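Tight junction protein ZO-3 (Homo sapiens, PDB 3KFV) acts as a scaffold that links tight junction membrane proteins such as claudins and occludin to the actin cytoskeleton. Local coordinates at residues A[224-234]-A[248-259]. Sequence-based numbering, arbitrary orientation.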
ATOM      1  N   PHE A 224       6.674   6.065  -5.603  1.00 36.42           N
ATOM      2  CA  PHE A 224       6.186   6.898  -6.698  1.00 36.99           C
ATOM      3  C   PHE A 224       7.283   7.837  -7.192  1.00 38.60           C
ATOM      4  O   PHE A 224       7.944   8.508  -6.399  1.00 37.61           O
ATOM      5  CB  PHE A 224       4.950   7.690  -6.262  1.00 33.06           C
ATOM      6  CG  PHE A 224       4.444   8.648  -7.305  1.00 40.15           C
ATOM      7  CD1 PHE A 224       3.588   8.219  -8.308  1.00 40.46           C
ATOM      8  CD2 PHE A 224       4.823   9.979  -7.285  1.00 41.36           C
ATOM      9  CE1 PHE A 224       3.126   9.097  -9.267  1.00 35.91           C
ATOM     10  CE2 PHE A 224       4.363  10.860  -8.247  1.00 40.22           C
ATOM     11  CZ  PHE A 224       3.514  10.414  -9.238  1.00 35.32           C
ATOM     12  N   PHE A 225       7.473   7.873  -8.507  1.00 39.44           N
ATOM     13  CA  PHE A 225       8.512   8.695  -9.118  1.00 40.44           C
ATOM     14  C   PHE A 225       7.935   9.962  -9.738  1.00 41.99           C
ATOM     15  O   PHE A 225       7.055   9.895 -10.596  1.00 39.48           O
ATOM     16  CB  PHE A 225       9.251   7.894 -10.187  1.00 41.40           C
ATOM     17  CG  PHE A 225      10.094   6.790  -9.634  1.00 39.69           C
ATOM     18  CD1 PHE A 225      11.357   7.056  -9.122  1.00 40.03           C
ATOM     19  CD2 PHE A 225       9.630   5.490  -9.625  1.00 38.43           C
ATOM     20  CE1 PHE A 225      12.144   6.045  -8.608  1.00 37.13           C
ATOM     21  CE2 PHE A 225      10.417   4.469  -9.113  1.00 42.88           C
ATOM     22  CZ  PHE A 225      11.677   4.749  -8.605  1.00 39.06           C
ATOM     23  N   ILE A 226       8.447  11.112  -9.308  1.00 41.09           N
ATOM     24  CA  ILE A 226       7.923  12.396  -9.753  1.00 41.12           C
ATOM     25  C   ILE A 226       8.751  12.965 -10.894  1.00 44.23           C
ATOM     26  O   ILE A 226       9.942  13.234 -10.724  1.00 49.30           O
ATOM     27  CB  ILE A 226       7.897  13.429  -8.607  1.00 47.10           C
ATOM     28  CG1 ILE A 226       7.485  12.771  -7.292  1.00 48.08           C
ATOM     29  CG2 ILE A 226       6.947  14.573  -8.937  1.00 47.63           C
ATOM     30  CD1 ILE A 226       7.593  13.684  -6.099  1.00 46.47           C
ATOM     31  N   PRO A 227       8.118  13.160 -12.062  1.00 45.31           N
ATOM     32  CA  PRO A 227       8.761  13.723 -13.252  1.00 48.22           C
ATOM     33  C   PRO A 227       8.880  15.240 -13.169  1.00 50.94           C
ATOM     34  O   PRO A 227       7.925  15.898 -12.762  1.00 49.93           O
ATOM     35  CB  PRO A 227       7.787  13.363 -14.384  1.00 49.26           C
ATOM     36  CG  PRO A 227       6.705  12.507 -13.757  1.00 50.12           C
ATOM     37  CD  PRO A 227       6.705  12.838 -12.312  1.00 50.22           C
ATOM     38  N   GLU A 228      10.039  15.776 -13.544  1.00 55.97           N
ATOM     39  CA  GLU A 228      10.215  17.217 -13.684  1.00 56.62           C
ATOM     40  C   GLU A 228       9.208  17.773 -14.677  1.00 61.29           C
ATOM     41  O   GLU A 228       8.368  18.608 -14.330  1.00 65.56           O
ATOM     42  CB  GLU A 228      11.614  17.533 -14.207  1.00 62.14           C
ATOM     43  CG  GLU A 228      12.655  17.809 -13.148  1.00 70.78           C
ATOM     44  CD  GLU A 228      14.053  17.856 -13.735  1.00 77.86           C
ATOM     45  OE1 GLU A 228      14.215  17.419 -14.898  1.00 76.74           O
ATOM     46  OE2 GLU A 228      14.985  18.320 -13.038  1.00 80.81           O
ATOM     47  N   SER A 229       9.305  17.302 -15.916  1.00 57.10           N
ATOM     48  CA  SER A 229       8.496  17.820 -17.011  1.00 58.22           C
ATOM     49  C   SER A 229       8.354  16.786 -18.118  1.00 58.79           C
ATOM     50  O   SER A 229       9.072  15.786 -18.139  1.00 59.92           O
ATOM     51  CB  SER A 229       9.139  19.085 -17.581  1.00 62.22           C
ATOM     52  OG  SER A 229      10.508  18.873 -17.879  1.00 58.10           O
ATOM     53  N   ARG A 230       7.429  17.037 -19.041  1.00 56.33           N
ATOM     54  CA  ARG A 230       7.218  16.147 -20.177  1.00 55.47           C
ATOM     55  C   ARG A 230       8.487  15.990 -21.021  1.00 62.99           C
ATOM     56  O   ARG A 230       8.853  14.876 -21.405  1.00 63.48           O
ATOM     57  CB  ARG A 230       6.044  16.631 -21.025  1.00 55.18           C
ATOM     58  CG  ARG A 230       4.746  16.730 -20.247  1.00 55.33           C
ATOM     59  CD  ARG A 230       3.637  17.342 -21.080  1.00 64.23           C
ATOM     60  NE  ARG A 230       2.363  17.379 -20.360  1.00 71.00           N
ATOM     61  CZ  ARG A 230       2.054  18.275 -19.423  1.00 68.16           C
ATOM     62  NH1 ARG A 230       2.931  19.212 -19.073  1.00 55.71           N
ATOM     63  NH2 ARG A 230       0.868  18.229 -18.829  1.00 65.12           N
ATOM     64  N   PRO A 231       9.168  17.106 -21.316  1.00 64.47           N
ATOM     65  CA  PRO A 231      10.459  16.962 -21.995  1.00 60.32           C
ATOM     66  C   PRO A 231      11.432  16.133 -21.160  1.00 57.27           C
ATOM     67  O   PRO A 231      11.962  15.138 -21.655  1.00 58.49           O
ATOM     68  CB  PRO A 231      10.957  18.406 -22.104  1.00 61.67           C
ATOM     69  CG  PRO A 231       9.718  19.235 -22.077  1.00 60.89           C
ATOM     70  CD  PRO A 231       8.774  18.518 -21.161  1.00 62.93           C
ATOM     71  N   ALA A 232      11.653  16.539 -19.911  1.00 58.57           N
ATOM     72  CA  ALA A 232      12.627  15.878 -19.038  1.00 54.70           C
ATOM     73  C   ALA A 232      12.381  14.375 -18.940  1.00 53.16           C
ATOM     74  O   ALA A 232      13.321  13.592 -18.800  1.00 46.59           O
ATOM     75  CB  ALA A 232      12.619  16.510 -17.654  1.00 48.01           C
ATOM     76  N   LEU A 233      11.113  13.985 -19.021  1.00 51.96           N
ATOM     77  CA  LEU A 233      10.725  12.585 -18.947  1.00 50.78           C
ATOM     78  C   LEU A 233      10.972  11.864 -20.271  1.00 55.00           C
ATOM     79  O   LEU A 233      11.362  10.692 -20.292  1.00 51.70           O
ATOM     80  CB  LEU A 233       9.252  12.468 -18.556  1.00 50.91           C
ATOM     81  CG  LEU A 233       8.671  11.053 -18.554  1.00 49.94           C
ATOM     82  CD1 LEU A 233       9.431  10.157 -17.585  1.00 43.32           C
ATOM     83  CD2 LEU A 233       7.187  11.083 -18.224  1.00 47.73           C
ATOM     84  N   LYS A 234      10.735  12.565 -21.377  1.00 58.44           N
ATOM     85  CA  LYS A 234      10.981  12.006 -22.701  1.00 56.28           C
ATOM     86  C   LYS A 234      12.470  11.750 -22.872  1.00 50.99           C
ATOM     87  O   LYS A 234      12.876  10.737 -23.442  1.00 52.07           O
ATOM     88  CB  LYS A 234      10.486  12.961 -23.786  1.00 57.82           C
ATOM     89  CG  LYS A 234      10.515  12.380 -25.186  1.00 61.81           C
ATOM     90  CD  LYS A 234      10.199  13.444 -26.227  1.00 68.64           C
ATOM     91  CE  LYS A 234      10.321  12.889 -27.644  1.00 80.52           C
ATOM     92  NZ  LYS A 234      10.191  13.962 -28.672  1.00 74.82           N
ATOM     93  N   THR A 248       5.173   9.396 -23.803  1.00 60.61           N
ATOM     94  CA  THR A 248       5.730  10.255 -22.772  1.00 56.91           C
ATOM     95  C   THR A 248       4.603  11.143 -22.271  1.00 59.69           C
ATOM     96  O   THR A 248       4.668  11.720 -21.187  1.00 63.49           O
ATOM     97  CB  THR A 248       6.865  11.123 -23.336  1.00 59.14           C
ATOM     98  OG1 THR A 248       8.061  10.336 -23.441  1.00 62.52           O
ATOM     99  CG2 THR A 248       7.126  12.329 -22.440  1.00 54.80           C
ATOM    100  N   ARG A 249       3.551  11.222 -23.076  1.00 65.92           N
ATOM    101  CA  ARG A 249       2.420  12.091 -22.803  1.00 63.82           C
ATOM    102  C   ARG A 249       1.416  11.393 -21.886  1.00 58.48           C
ATOM    103  O   ARG A 249       1.060  11.921 -20.834  1.00 56.78           O
ATOM    104  CB  ARG A 249       1.770  12.498 -24.125  1.00 73.05           C
ATOM    105  CG  ARG A 249       1.142  13.881 -24.137  1.00 74.12           C
ATOM    106  CD  ARG A 249       1.337  14.542 -25.501  1.00 80.78           C
ATOM    107  NE  ARG A 249       1.483  13.566 -26.582  1.00 90.07           N
ATOM    108  CZ  ARG A 249       0.487  13.134 -27.355  1.00 86.21           C
ATOM    109  NH1 ARG A 249      -0.748  13.589 -27.172  1.00 74.85           N
ATOM    110  NH2 ARG A 249       0.726  12.243 -28.312  1.00 75.33           N
ATOM    111  N   ARG A 250       0.972  10.204 -22.281  1.00 56.92           N
ATOM    112  CA  ARG A 250       0.045   9.426 -21.458  1.00 54.21           C
ATOM    113  C   ARG A 250       0.648   9.108 -20.086  1.00 59.54           C
ATOM    114  O   ARG A 250      -0.064   9.047 -19.078  1.00 57.66           O
ATOM    115  CB  ARG A 250      -0.357   8.129 -22.167  1.00 45.82           C
ATOM    116  N   LEU A 251       1.965   8.912 -20.054  1.00 57.77           N
ATOM    117  CA  LEU A 251       2.656   8.559 -18.821  1.00 54.65           C
ATOM    118  C   LEU A 251       2.801   9.741 -17.867  1.00 51.56           C
ATOM    119  O   LEU A 251       2.665   9.582 -16.653  1.00 53.20           O
ATOM    120  CB  LEU A 251       4.028   7.950 -19.121  1.00 56.27           C
ATOM    121  CG  LEU A 251       4.036   6.497 -19.595  1.00 53.99           C
ATOM    122  CD1 LEU A 251       5.462   6.025 -19.812  1.00 52.60           C
ATOM    123  CD2 LEU A 251       3.319   5.593 -18.599  1.00 49.53           C
ATOM    124  N   TYR A 252       3.084  10.921 -18.406  1.00 49.75           N
ATOM    125  CA  TYR A 252       3.202  12.102 -17.558  1.00 52.62           C
ATOM    126  C   TYR A 252       1.864  12.430 -16.892  1.00 51.46           C
ATOM    127  O   TYR A 252       1.789  12.627 -15.681  1.00 51.23           O
ATOM    128  CB  TYR A 252       3.718  13.307 -18.348  1.00 50.87           C
ATOM    129  CG  TYR A 252       3.969  14.520 -17.481  1.00 50.35           C
ATOM    130  CD1 TYR A 252       5.248  14.847 -17.067  1.00 46.78           C
ATOM    131  CD2 TYR A 252       2.917  15.327 -17.063  1.00 57.74           C
ATOM    132  CE1 TYR A 252       5.481  15.948 -16.268  1.00 50.64           C
ATOM    133  CE2 TYR A 252       3.138  16.432 -16.262  1.00 55.81           C
ATOM    134  CZ  TYR A 252       4.423  16.738 -15.869  1.00 56.53           C
ATOM    135  OH  TYR A 252       4.646  17.838 -15.073  1.00 61.60           O
ATOM    136  N   ALA A 253       0.805  12.482 -17.689  1.00 50.31           N
ATOM    137  CA  ALA A 253      -0.515  12.764 -17.157  1.00 50.74           C
ATOM    138  C   ALA A 253      -0.943  11.714 -16.132  1.00 54.92           C
ATOM    139  O   ALA A 253      -1.594  12.042 -15.137  1.00 59.87           O
ATOM    140  CB  ALA A 253      -1.535  12.868 -18.283  1.00 50.49           C
ATOM    141  N   GLN A 254      -0.581  10.454 -16.370  1.00 53.31           N
ATOM    142  CA  GLN A 254      -0.910   9.386 -15.426  1.00 48.05           C
ATOM    143  C   GLN A 254      -0.270   9.652 -14.061  1.00 49.23           C
ATOM    144  O   GLN A 254      -0.917   9.503 -13.027  1.00 49.06           O
ATOM    145  CB  GLN A 254      -0.472   8.026 -15.965  1.00 48.27           C
ATOM    146  N   ALA A 255       0.996  10.055 -14.061  1.00 46.18           N
ATOM    147  CA  ALA A 255       1.686  10.372 -12.816  1.00 44.24           C
ATOM    148  C   ALA A 255       1.007  11.529 -12.090  1.00 46.24           C
ATOM    149  O   ALA A 255       0.900  11.525 -10.862  1.00 45.62           O
ATOM    150  CB  ALA A 255       3.155  10.691 -13.080  1.00 44.56           C
ATOM    151  N   GLN A 256       0.554  12.521 -12.852  1.00 47.12           N
ATOM    152  CA  GLN A 256      -0.174  13.649 -12.279  1.00 46.37           C
ATOM    153  C   GLN A 256      -1.458  13.180 -11.601  1.00 47.88           C
ATOM    154  O   GLN A 256      -1.806  13.645 -10.511  1.00 44.31           O
ATOM    155  CB  GLN A 256      -0.499  14.687 -13.351  1.00 46.35           C
ATOM    156  CG  GLN A 256       0.571  15.751 -13.531  1.00 58.18           C
ATOM    157  CD  GLN A 256       0.145  16.852 -14.499  1.00 69.74           C
ATOM    158  OE1 GLN A 256      -0.392  16.577 -15.578  1.00 63.86           O
ATOM    159  NE2 GLN A 256       0.386  18.105 -14.115  1.00 63.60           N
ATOM    160  N   LYS A 257      -2.155  12.253 -12.252  1.00 47.76           N
ATOM    161  CA  LYS A 257      -3.395  11.698 -11.719  1.00 45.22           C
ATOM    162  C   LYS A 257      -3.147  10.928 -10.428  1.00 47.03           C
ATOM    163  O   LYS A 257      -3.899  11.070  -9.466  1.00 53.82           O
ATOM    164  CB  LYS A 257      -4.071  10.797 -12.758  1.00 51.77           C
ATOM    165  CG  LYS A 257      -5.382  10.172 -12.303  1.00 43.60           C
ATOM    166  N   LEU A 258      -2.091  10.117 -10.409  1.00 48.25           N
ATOM    167  CA  LEU A 258      -1.719   9.352  -9.221  1.00 44.00           C
ATOM    168  C   LEU A 258      -1.348  10.258  -8.050  1.00 43.84           C
ATOM    169  O   LEU A 258      -1.761  10.020  -6.917  1.00 42.91           O
ATOM    170  CB  LEU A 258      -0.547   8.418  -9.528  1.00 46.79           C
ATOM    171  CG  LEU A 258      -0.813   7.209 -10.426  1.00 44.98           C
ATOM    172  CD1 LEU A 258       0.500   6.551 -10.830  1.00 37.33           C
ATOM    173  CD2 LEU A 258      -1.736   6.216  -9.738  1.00 37.04           C
ATOM    174  N   ARG A 259      -0.556  11.290  -8.327  1.00 44.58           N
ATOM    175  CA  ARG A 259      -0.119  12.211  -7.280  1.00 49.73           C
ATOM    176  C   ARG A 259      -1.296  12.985  -6.684  1.00 51.15           C
ATOM    177  O   ARG A 259      -1.364  13.202  -5.476  1.00 51.23           O
ATOM    178  CB  ARG A 259       0.929  13.189  -7.819  1.00 48.54           C
ATOM    179  CG  ARG A 259       1.627  14.001  -6.736  1.00 53.71           C
ATOM    180  CD  ARG A 259       2.729  14.887  -7.315  1.00 55.86           C
ATOM    181  NE  ARG A 259       3.641  15.374  -6.281  1.00 65.28           N
ATOM    182  CZ  ARG A 259       4.554  16.324  -6.471  1.00 72.85           C
ATOM    183  NH1 ARG A 259       4.677  16.897  -7.665  1.00 74.99           N
ATOM    184  NH2 ARG A 259       5.347  16.704  -5.471  1.00 59.38           N
TER
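With CG trans to the backbone N (chi1 -175°), the Tyr252 ring lies against Arg230, whose own CG turns back beside its N (chi1 -58°). The two side chains cross at about a right angle. Arg230 CG sits over one ring face, 3.8 Å from the Tyr252 ring centroid, a CH-pi contact. The Arg230 chain runs extended to NE, and its last torsion turns the guanidinium flat onto the same ring, with centres 4.4 Å apart and planes at 29°. Pro227 CB packs 3.9 Å from Tyr252 CE1, and Leu233 CD2 approaches the ring edge. Ser229 caps helix 230-240: its OG accepts from Ala232 N. Further along, the Phe224 ring reaches helix 248-262. Ala255 O lies at the edge of this ring, near its plane, by CZ, and Phe224 CE1 lies 3.7 Å from Leu258 CB. Ala255 CB touches both Phe224 CZ and Pro227 CG, which approach it from directions roughly perpendicular to each other. Ile226 CG2 lies over one face of the Arg259 guanidinium, 3.5 Å from Arg259 NH1. No hydrogen bond crosses the interface. The ring of Phe224 also stacks on Phe266. Helix 248-262 lies in the beta-alpha-beta crossover joining adjacent parallel strands 221-227 and 268-272 in this MAGUK protein's guanylate kinase-like domain.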